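Local coordinates for protein histone-lysine N-methyltransferase family member SUVH9 (Arabidopsis thaliana, PDB 4NJ5) that acts in gene silencing and RNA-directed DNA methylation, lacks methyltransferase activity, and may bind methylated DNA and recruit RNA polymerase V to chromatin, at residues I337-S342 against C350-T355; P467-Q472 against V486-A491. One frame throughout, in Å; residues are numbered along the deposited sequence.

Interaction 1. Residues I337-S342 against C350-T355; sequences IHECGS and CRNRVT. With ZN (zinc ion), chain C; ZN (zinc ion), chain B.
The triangular three-zinc cluster of the pre-SET domain joins C340 to C350 across this contact. Both thiolates bind the same zinc ion, and their SG atoms lie 4.2 Å apart. C308 and C346 complete that site. C340 SG also binds a second zinc ion, 2.4 Å away, together with C302, C314 and C344. It therefore bridges two metals, while C350 serves one. The side chain of N352 reaches the bridging sulfur from the other segment. Its CG is anti to the backbone N (chi1 -158°), and this brings ND2 to H338 O at 3.1 Å. The donor lies in the carbonyl plane, on a lone pair. The same ND2 makes a weak bond to C340 SG, a contact that may ease the negative charge on the bridging sulfur. C350 to R353 form a type I beta turn, and inside it N352 N donates to C350 SG. Cys residues shared between two zinc ions of a triangular cluster are characteristic of the pre-SET domain; C340 is one of them here. C340 N donates to N352 O at 3.0 Å and ties the two backbones together. R353 then folds back over C340. Its guanidinium places one face on C340 CB, which sits 3.8 Å above the plane near its centre. NH2 of R353 donates to G341 O from above the carbonyl plane. Further along, the buried carboxylate of E339 reaches T355. E339 OE2 accepts from T355 OG1 at 2.6 Å and from T355 N at 2.7 Å. The amide comes on the syn side, tilted 19° from the carboxylate plane, whereas the hydroxyl comes from well above it. T355 OG1 sits between its own backbone N and carbonyl carbon (chi1 67°), where it can share this oxygen with the amide.

Interaction 2. Residues P467-Q472 against V486-A491; sequences PNVIVQ and VMLFAA
F489, Q472 and I470 have the most surface buried where strands 469-472 and 486-490 run side by side. All three put their side chains on one face of the sheet. The F489 ring meets the aliphatic part of Q472 diagonally across the strands, with CE1 of F489 3.6 Å from CB of Q472. The ring and the Q472 amide are nearly perpendicular, their planes 81° apart. The Q472 chain bends sharply at chi2 (-76°). This turns the amide back on its own strand, where Q472 NE2 donates to V471 O at 2.8 Å. Q472 OE1 accepts from K334 N, so both ends of this buried amide are held. I470 is paired with F489, and its CG1 packs 3.9 Å from F489 CB. The other branch, I470 CG2, touches A491 CB. Backbone bonds run both ways in the pairs I470-F489 and Q472-M487. Beyond the strand, A491 N donates to N468 O at 2.9 Å. On the opposite face V471 lies alongside L488, with V471 CG2 3.6 Å from L488 CD2. V469 CG1 packs on L488 CB there, and L502 touches V469, V471 and L488 on this face. Strand 386-389 continues the sheet beyond 485-490. Hydrogen-bonded and non-hydrogen-bonded pairs take turns, as in any antiparallel pair, and because strand 485-490 directly follows 469-475 in the chain the two form a beta hairpin of the SET domain.

How the interactions relate
Interaction 1 belongs to the pre-SET domain and interaction 2 to the SET domain that follows it. Their centres are about 17 Å apart, yet their edges touch. T355 of interaction 1 packs on the hairpin, with its OG1 3.5 Å from M487 CE and its CG2 3.7 Å from F489 CZ. The hydroxyl that donates to E339 thus lies against the methyl end of M487. I337 CD1 comes 3.8 Å from Q472 OE1. Strand 337-338 also runs parallel to strand 469-475 as its neighbour, so one sheet spans both domains. Two of the three zinc ions are bound by residues of interaction 1, while interaction 2 lies away from the metal sites.

Interaction 1. Residues I337-S342 against C350-T355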
ATOM      1  N   ILE A 337       0.076  21.639  -1.827  1.00 18.58           N
ATOM      2  CA  ILE A 337       1.485  21.281  -1.801  1.00 18.25           C
ATOM      3  C   ILE A 337       2.282  22.118  -2.800  1.00 21.22           C
ATOM      4  O   ILE A 337       1.962  22.158  -3.991  1.00 23.28           O
ATOM      5  CB  ILE A 337       1.696  19.786  -2.103  1.00 17.41           C
ATOM      6  CG1 ILE A 337       0.925  18.924  -1.099  1.00 17.25           C
ATOM      7  CG2 ILE A 337       3.179  19.448  -2.083  1.00 17.27           C
ATOM      8  CD1 ILE A 337       1.045  17.433  -1.344  1.00 16.57           C
ATOM      9  N   HIS A 338       3.312  22.797  -2.302  1.00 19.28           N
ATOM     10  CA  HIS A 338       4.232  23.536  -3.161  1.00 19.51           C
ATOM     11  C   HIS A 338       5.505  22.725  -3.380  1.00 19.19           C
ATOM     12  O   HIS A 338       6.376  22.670  -2.507  1.00 19.42           O
ATOM     13  CB  HIS A 338       4.588  24.893  -2.545  1.00 20.56           C
ATOM     14  CG  HIS A 338       3.414  25.800  -2.343  1.00 25.76           C
ATOM     15  ND1 HIS A 338       3.014  26.721  -3.286  1.00 26.24           N
ATOM     16  CD2 HIS A 338       2.561  25.934  -1.299  1.00 24.91           C
ATOM     17  CE1 HIS A 338       1.960  27.382  -2.836  1.00 27.32           C
ATOM     18  NE2 HIS A 338       1.667  26.925  -1.633  1.00 27.48           N
ATOM     19  N   GLU A 339       5.605  22.084  -4.539  1.00 18.78           N
ATOM     20  CA  GLU A 339       6.823  21.369  -4.900  1.00 18.70           C
ATOM     21  C   GLU A 339       7.842  22.349  -5.459  1.00 19.62           C
ATOM     22  O   GLU A 339       7.487  23.445  -5.883  1.00 20.19           O
ATOM     23  CB  GLU A 339       6.534  20.259  -5.918  1.00 18.10           C
ATOM     24  CG  GLU A 339       5.893  19.023  -5.307  1.00 23.90           C
ATOM     25  CD  GLU A 339       5.728  17.882  -6.295  1.00 21.48           C
ATOM     26  OE1 GLU A 339       6.294  17.955  -7.410  1.00 17.22           O
ATOM     27  OE2 GLU A 339       5.031  16.906  -5.947  1.00 19.51           O
ATOM     28  N   CYS A 340       9.111  21.959  -5.450  1.00 26.55           N
ATOM     29  CA  CYS A 340      10.147  22.785  -6.051  1.00 23.54           C
ATOM     30  C   CYS A 340       9.976  22.828  -7.561  1.00 25.02           C
ATOM     31  O   CYS A 340       9.548  21.850  -8.173  1.00 20.47           O
ATOM     32  CB  CYS A 340      11.527  22.253  -5.692  1.00 21.30           C
ATOM     33  SG  CYS A 340      11.853  22.256  -3.926  1.00 23.58           S
ATOM     34  N   GLY A 341      10.305  23.969  -8.157  1.00 34.01           N
ATOM     35  CA  GLY A 341      10.215  24.134  -9.596  1.00 35.18           C
ATOM     36  C   GLY A 341      11.524  24.594 -10.210  1.00 36.78           C
ATOM     37  O   GLY A 341      12.587  24.458  -9.599  1.00 24.22           O
ATOM     38  N   SER A 342      11.444  25.148 -11.417  1.00 31.45           N
ATOM     39  CA  SER A 342      12.633  25.568 -12.148  1.00 31.02           C
ATOM     40  C   SER A 342      13.377  26.701 -11.445  1.00 33.00           C
ATOM     41  O   SER A 342      14.581  26.866 -11.627  1.00 36.65           O
ATOM     42  CB  SER A 342      12.275  25.968 -13.583  1.00 32.85           C
ATOM     43  OG  SER A 342      11.309  27.004 -13.606  1.00 34.62           O
ATOM     44  N   CYS A 350      15.813  15.885  -5.285  1.00 26.27           N
ATOM     45  CA  CYS A 350      15.232  16.527  -4.107  1.00 26.58           C
ATOM     46  C   CYS A 350      13.897  15.898  -3.699  1.00 24.82           C
ATOM     47  O   CYS A 350      13.059  15.590  -4.546  1.00 19.33           O
ATOM     48  CB  CYS A 350      15.034  18.023  -4.346  1.00 25.97           C
ATOM     49  SG  CYS A 350      14.050  18.817  -3.061  1.00 20.97           S
ATOM     50  N   ARG A 351      13.705  15.721  -2.395  1.00 19.87           N
ATOM     51  CA  ARG A 351      12.494  15.085  -1.876  1.00 20.07           C
ATOM     52  C   ARG A 351      11.225  15.904  -2.122  1.00 18.23           C
ATOM     53  O   ARG A 351      10.117  15.402  -1.951  1.00 17.56           O
ATOM     54  CB  ARG A 351      12.634  14.791  -0.380  1.00 23.43           C
ATOM     55  CG  ARG A 351      12.576  16.027   0.509  1.00 23.26           C
ATOM     56  CD  ARG A 351      12.620  15.643   1.980  1.00 23.44           C
ATOM     57  NE  ARG A 351      12.864  16.795   2.843  1.00 22.87           N
ATOM     58  CZ  ARG A 351      12.078  17.155   3.852  1.00 22.71           C
ATOM     59  NH1 ARG A 351      10.990  16.454   4.132  1.00 19.49           N
ATOM     60  NH2 ARG A 351      12.380  18.219   4.582  1.00 24.55           N
ATOM     61  N   ASN A 352      11.380  17.162  -2.516  1.00 24.99           N
ATOM     62  CA  ASN A 352      10.217  18.005  -2.759  1.00 23.07           C
ATOM     63  C   ASN A 352       9.866  18.096  -4.245  1.00 23.25           C
ATOM     64  O   ASN A 352       9.339  19.108  -4.713  1.00 26.38           O
ATOM     65  CB  ASN A 352      10.415  19.399  -2.156  1.00 19.13           C
ATOM     66  CG  ASN A 352       9.101  20.117  -1.914  1.00 22.91           C
ATOM     67  OD1 ASN A 352       8.070  19.483  -1.676  1.00 19.07           O
ATOM     68  ND2 ASN A 352       9.126  21.444  -1.992  1.00 19.61           N
ATOM     69  N   ARG A 353      10.159  17.026  -4.979  1.00 19.29           N
ATOM     70  CA  ARG A 353       9.844  16.959  -6.405  1.00 21.02           C
ATOM     71  C   ARG A 353       9.151  15.644  -6.759  1.00 24.23           C
ATOM     72  O   ARG A 353       9.489  15.012  -7.752  1.00 30.10           O
ATOM     73  CB  ARG A 353      11.115  17.121  -7.249  1.00 19.97           C
ATOM     74  CG  ARG A 353      11.787  18.487  -7.154  1.00 24.46           C
ATOM     75  CD  ARG A 353      12.974  18.580  -8.110  1.00 25.56           C
ATOM     76  NE  ARG A 353      13.696  19.849  -8.012  1.00 24.33           N
ATOM     77  CZ  ARG A 353      13.397  20.939  -8.716  1.00 26.22           C
ATOM     78  NH1 ARG A 353      12.379  20.925  -9.564  1.00 24.26           N
ATOM     79  NH2 ARG A 353      14.114  22.047  -8.571  1.00 24.51           N
ATOM     80  N   VAL A 354       8.174  15.242  -5.953  1.00 21.21           N
ATOM     81  CA  VAL A 354       7.529  13.941  -6.123  1.00 16.31           C
ATOM     82  C   VAL A 354       6.593  13.850  -7.333  1.00 16.15           C
ATOM     83  O   VAL A 354       6.852  13.084  -8.262  1.00 16.30           O
ATOM     84  CB  VAL A 354       6.781  13.512  -4.839  1.00 18.05           C
ATOM     85  CG1 VAL A 354       5.995  12.225  -5.074  1.00 16.86           C
ATOM     86  CG2 VAL A 354       7.767  13.329  -3.701  1.00 16.12           C
ATOM     87  N   THR A 355       5.513  14.628  -7.326  1.00 15.98           N
ATOM     88  CA  THR A 355       4.458  14.469  -8.329  1.00 17.03           C
ATOM     89  C   THR A 355       4.850  14.922  -9.739  1.00 18.91           C
ATOM     90  O   THR A 355       4.254  14.476 -10.721  1.00 19.13           O
ATOM     91  CB  THR A 355       3.144  15.168  -7.907  1.00 15.72           C
ATOM     92  OG1 THR A 355       3.332  16.588  -7.895  1.00 16.15           O
ATOM     93  CG2 THR A 355       2.709  14.700  -6.525  1.00 15.40           C
TER
HETATM   94 ZN    ZN C 802      13.918  21.162  -3.370  0.90 28.62          ZN
HETATM   95 ZN    ZN B 801      12.419  24.534  -3.636  1.00 32.13          ZN

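Interaction 2. Residues P467-Q472 against V486-A491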
ATOM      1  N   PRO A 467     -12.869   5.038  -0.146  1.00 30.80           N
ATOM      2  CA  PRO A 467     -11.778   5.077  -1.124  1.00 29.43           C
ATOM      3  C   PRO A 467     -10.428   4.668  -0.541  1.00 25.02           C
ATOM      4  O   PRO A 467     -10.174   4.876   0.646  1.00 25.57           O
ATOM      5  CB  PRO A 467     -11.744   6.552  -1.529  1.00 26.67           C
ATOM      6  CG  PRO A 467     -12.169   7.269  -0.296  1.00 25.21           C
ATOM      7  CD  PRO A 467     -13.174   6.378   0.390  1.00 26.26           C
ATOM      8  N   ASN A 468      -9.576   4.087  -1.379  1.00 19.33           N
ATOM      9  CA  ASN A 468      -8.203   3.783  -0.991  1.00 18.67           C
ATOM     10  C   ASN A 468      -7.209   4.761  -1.612  1.00 17.74           C
ATOM     11  O   ASN A 468      -5.996   4.555  -1.552  1.00 17.44           O
ATOM     12  CB  ASN A 468      -7.831   2.337  -1.343  1.00 24.58           C
ATOM     13  CG  ASN A 468      -8.098   1.993  -2.803  1.00 24.11           C
ATOM     14  OD1 ASN A 468      -8.440   2.859  -3.612  1.00 23.48           O
ATOM     15  ND2 ASN A 468      -7.935   0.717  -3.145  1.00 21.03           N
ATOM     16  N   VAL A 469      -7.736   5.824  -2.213  1.00 21.63           N
ATOM     17  CA  VAL A 469      -6.909   6.847  -2.844  1.00 21.99           C
ATOM     18  C   VAL A 469      -7.355   8.243  -2.420  1.00 23.43           C
ATOM     19  O   VAL A 469      -8.537   8.579  -2.508  1.00 24.46           O
ATOM     20  CB  VAL A 469      -6.970   6.758  -4.382  1.00 17.19           C
ATOM     21  CG1 VAL A 469      -6.153   7.879  -5.011  1.00 16.24           C
ATOM     22  CG2 VAL A 469      -6.478   5.397  -4.863  1.00 16.68           C
ATOM     23  N   ILE A 470      -6.408   9.053  -1.957  1.00 18.87           N
ATOM     24  CA  ILE A 470      -6.710  10.426  -1.573  1.00 20.22           C
ATOM     25  C   ILE A 470      -6.207  11.426  -2.601  1.00 18.61           C
ATOM     26  O   ILE A 470      -5.354  11.113  -3.443  1.00 16.18           O
ATOM     27  CB  ILE A 470      -6.113  10.801  -0.202  1.00 26.78           C
ATOM     28  CG1 ILE A 470      -4.585  10.773  -0.261  1.00 27.25           C
ATOM     29  CG2 ILE A 470      -6.655   9.888   0.892  1.00 26.37           C
ATOM     30  CD1 ILE A 470      -3.918  11.399   0.942  1.00 30.25           C
ATOM     31  N   VAL A 471      -6.736  12.640  -2.503  1.00 20.74           N
ATOM     32  CA  VAL A 471      -6.402  13.717  -3.419  1.00 19.94           C
ATOM     33  C   VAL A 471      -5.586  14.794  -2.705  1.00 19.02           C
ATOM     34  O   VAL A 471      -5.859  15.127  -1.549  1.00 18.83           O
ATOM     35  CB  VAL A 471      -7.689  14.346  -3.999  1.00 30.53           C
ATOM     36  CG1 VAL A 471      -7.367  15.568  -4.847  1.00 33.33           C
ATOM     37  CG2 VAL A 471      -8.466  13.315  -4.804  1.00 28.35           C
ATOM     38  N   GLN A 472      -4.573  15.317  -3.393  1.00 17.23           N
ATOM     39  CA  GLN A 472      -3.831  16.484  -2.924  1.00 17.33           C
ATOM     40  C   GLN A 472      -3.669  17.487  -4.060  1.00 22.88           C
ATOM     41  O   GLN A 472      -3.381  17.109  -5.198  1.00 27.10           O
ATOM     42  CB  GLN A 472      -2.450  16.079  -2.402  1.00 16.45           C
ATOM     43  CG  GLN A 472      -2.467  15.223  -1.139  1.00 19.62           C
ATOM     44  CD  GLN A 472      -2.783  16.020   0.115  1.00 19.87           C
ATOM     45  OE1 GLN A 472      -1.878  16.470   0.826  1.00 20.33           O
ATOM     46  NE2 GLN A 472      -4.073  16.190   0.399  1.00 19.64           N
ATOM     47  N   VAL A 486      -4.184  18.186  -9.714  1.00 17.41           N
ATOM     48  CA  VAL A 486      -4.843  17.199  -8.879  1.00 19.08           C
ATOM     49  C   VAL A 486      -3.984  15.944  -8.867  1.00 18.28           C
ATOM     50  O   VAL A 486      -3.849  15.269  -9.889  1.00 21.18           O
ATOM     51  CB  VAL A 486      -6.250  16.870  -9.426  1.00 27.66           C
ATOM     52  CG1 VAL A 486      -7.012  15.981  -8.459  1.00 22.87           C
ATOM     53  CG2 VAL A 486      -7.024  18.158  -9.703  1.00 26.12           C
ATOM     54  N   MET A 487      -3.383  15.644  -7.719  1.00 17.15           N
ATOM     55  CA  MET A 487      -2.477  14.506  -7.612  1.00 16.86           C
ATOM     56  C   MET A 487      -3.035  13.438  -6.679  1.00 16.17           C
ATOM     57  O   MET A 487      -3.536  13.745  -5.599  1.00 18.18           O
ATOM     58  CB  MET A 487      -1.099  14.962  -7.135  1.00 19.18           C
ATOM     59  CG  MET A 487      -0.441  15.993  -8.039  1.00 16.22           C
ATOM     60  SD  MET A 487      -0.099  15.340  -9.680  1.00 22.81           S
ATOM     61  CE  MET A 487       0.913  16.648 -10.376  1.00 16.43           C
ATOM     62  N   LEU A 488      -2.943  12.183  -7.100  1.00 15.31           N
ATOM     63  CA  LEU A 488      -3.532  11.086  -6.343  1.00 15.32           C
ATOM     64  C   LEU A 488      -2.485  10.299  -5.576  1.00 15.05           C
ATOM     65  O   LEU A 488      -1.396  10.030  -6.082  1.00 14.85           O
ATOM     66  CB  LEU A 488      -4.314  10.158  -7.270  1.00 15.50           C
ATOM     67  CG  LEU A 488      -5.378  10.869  -8.103  1.00 15.91           C
ATOM     68  CD1 LEU A 488      -6.045   9.894  -9.048  1.00 18.01           C
ATOM     69  CD2 LEU A 488      -6.408  11.535  -7.199  1.00 16.32           C
ATOM     70  N   PHE A 489      -2.826   9.932  -4.345  1.00 20.24           N
ATOM     71  CA  PHE A 489      -1.916   9.181  -3.496  1.00 18.51           C
ATOM     72  C   PHE A 489      -2.615   7.958  -2.926  1.00 21.12           C
ATOM     73  O   PHE A 489      -3.795   8.013  -2.586  1.00 21.71           O
ATOM     74  CB  PHE A 489      -1.417  10.054  -2.343  1.00 17.51           C
ATOM     75  CG  PHE A 489      -0.563  11.214  -2.776  1.00 17.67           C
ATOM     76  CD1 PHE A 489      -1.138  12.357  -3.315  1.00 15.16           C
ATOM     77  CD2 PHE A 489       0.812  11.172  -2.618  1.00 17.17           C
ATOM     78  CE1 PHE A 489      -0.355  13.426  -3.705  1.00 15.19           C
ATOM     79  CE2 PHE A 489       1.604  12.245  -3.007  1.00 17.97           C
ATOM     80  CZ  PHE A 489       1.018  13.373  -3.551  1.00 15.09           C
ATOM     81  N   ALA A 490      -1.880   6.856  -2.813  1.00 19.23           N
ATOM     82  CA  ALA A 490      -2.389   5.674  -2.137  1.00 15.65           C
ATOM     83  C   ALA A 490      -2.592   6.000  -0.664  1.00 17.90           C
ATOM     84  O   ALA A 490      -1.705   6.546  -0.014  1.00 19.55           O
ATOM     85  CB  ALA A 490      -1.426   4.513  -2.298  1.00 15.64           C
ATOM     86  N   ALA A 491      -3.765   5.670  -0.139  1.00 16.53           N
ATOM     87  CA  ALA A 491      -4.081   5.976   1.250  1.00 23.03           C
ATOM     88  C   ALA A 491      -3.657   4.855   2.200  1.00 22.94           C
ATOM     89  O   ALA A 491      -3.549   5.064   3.408  1.00 21.83           O
ATOM     90  CB  ALA A 491      -5.564   6.278   1.403  1.00 17.71           C
TER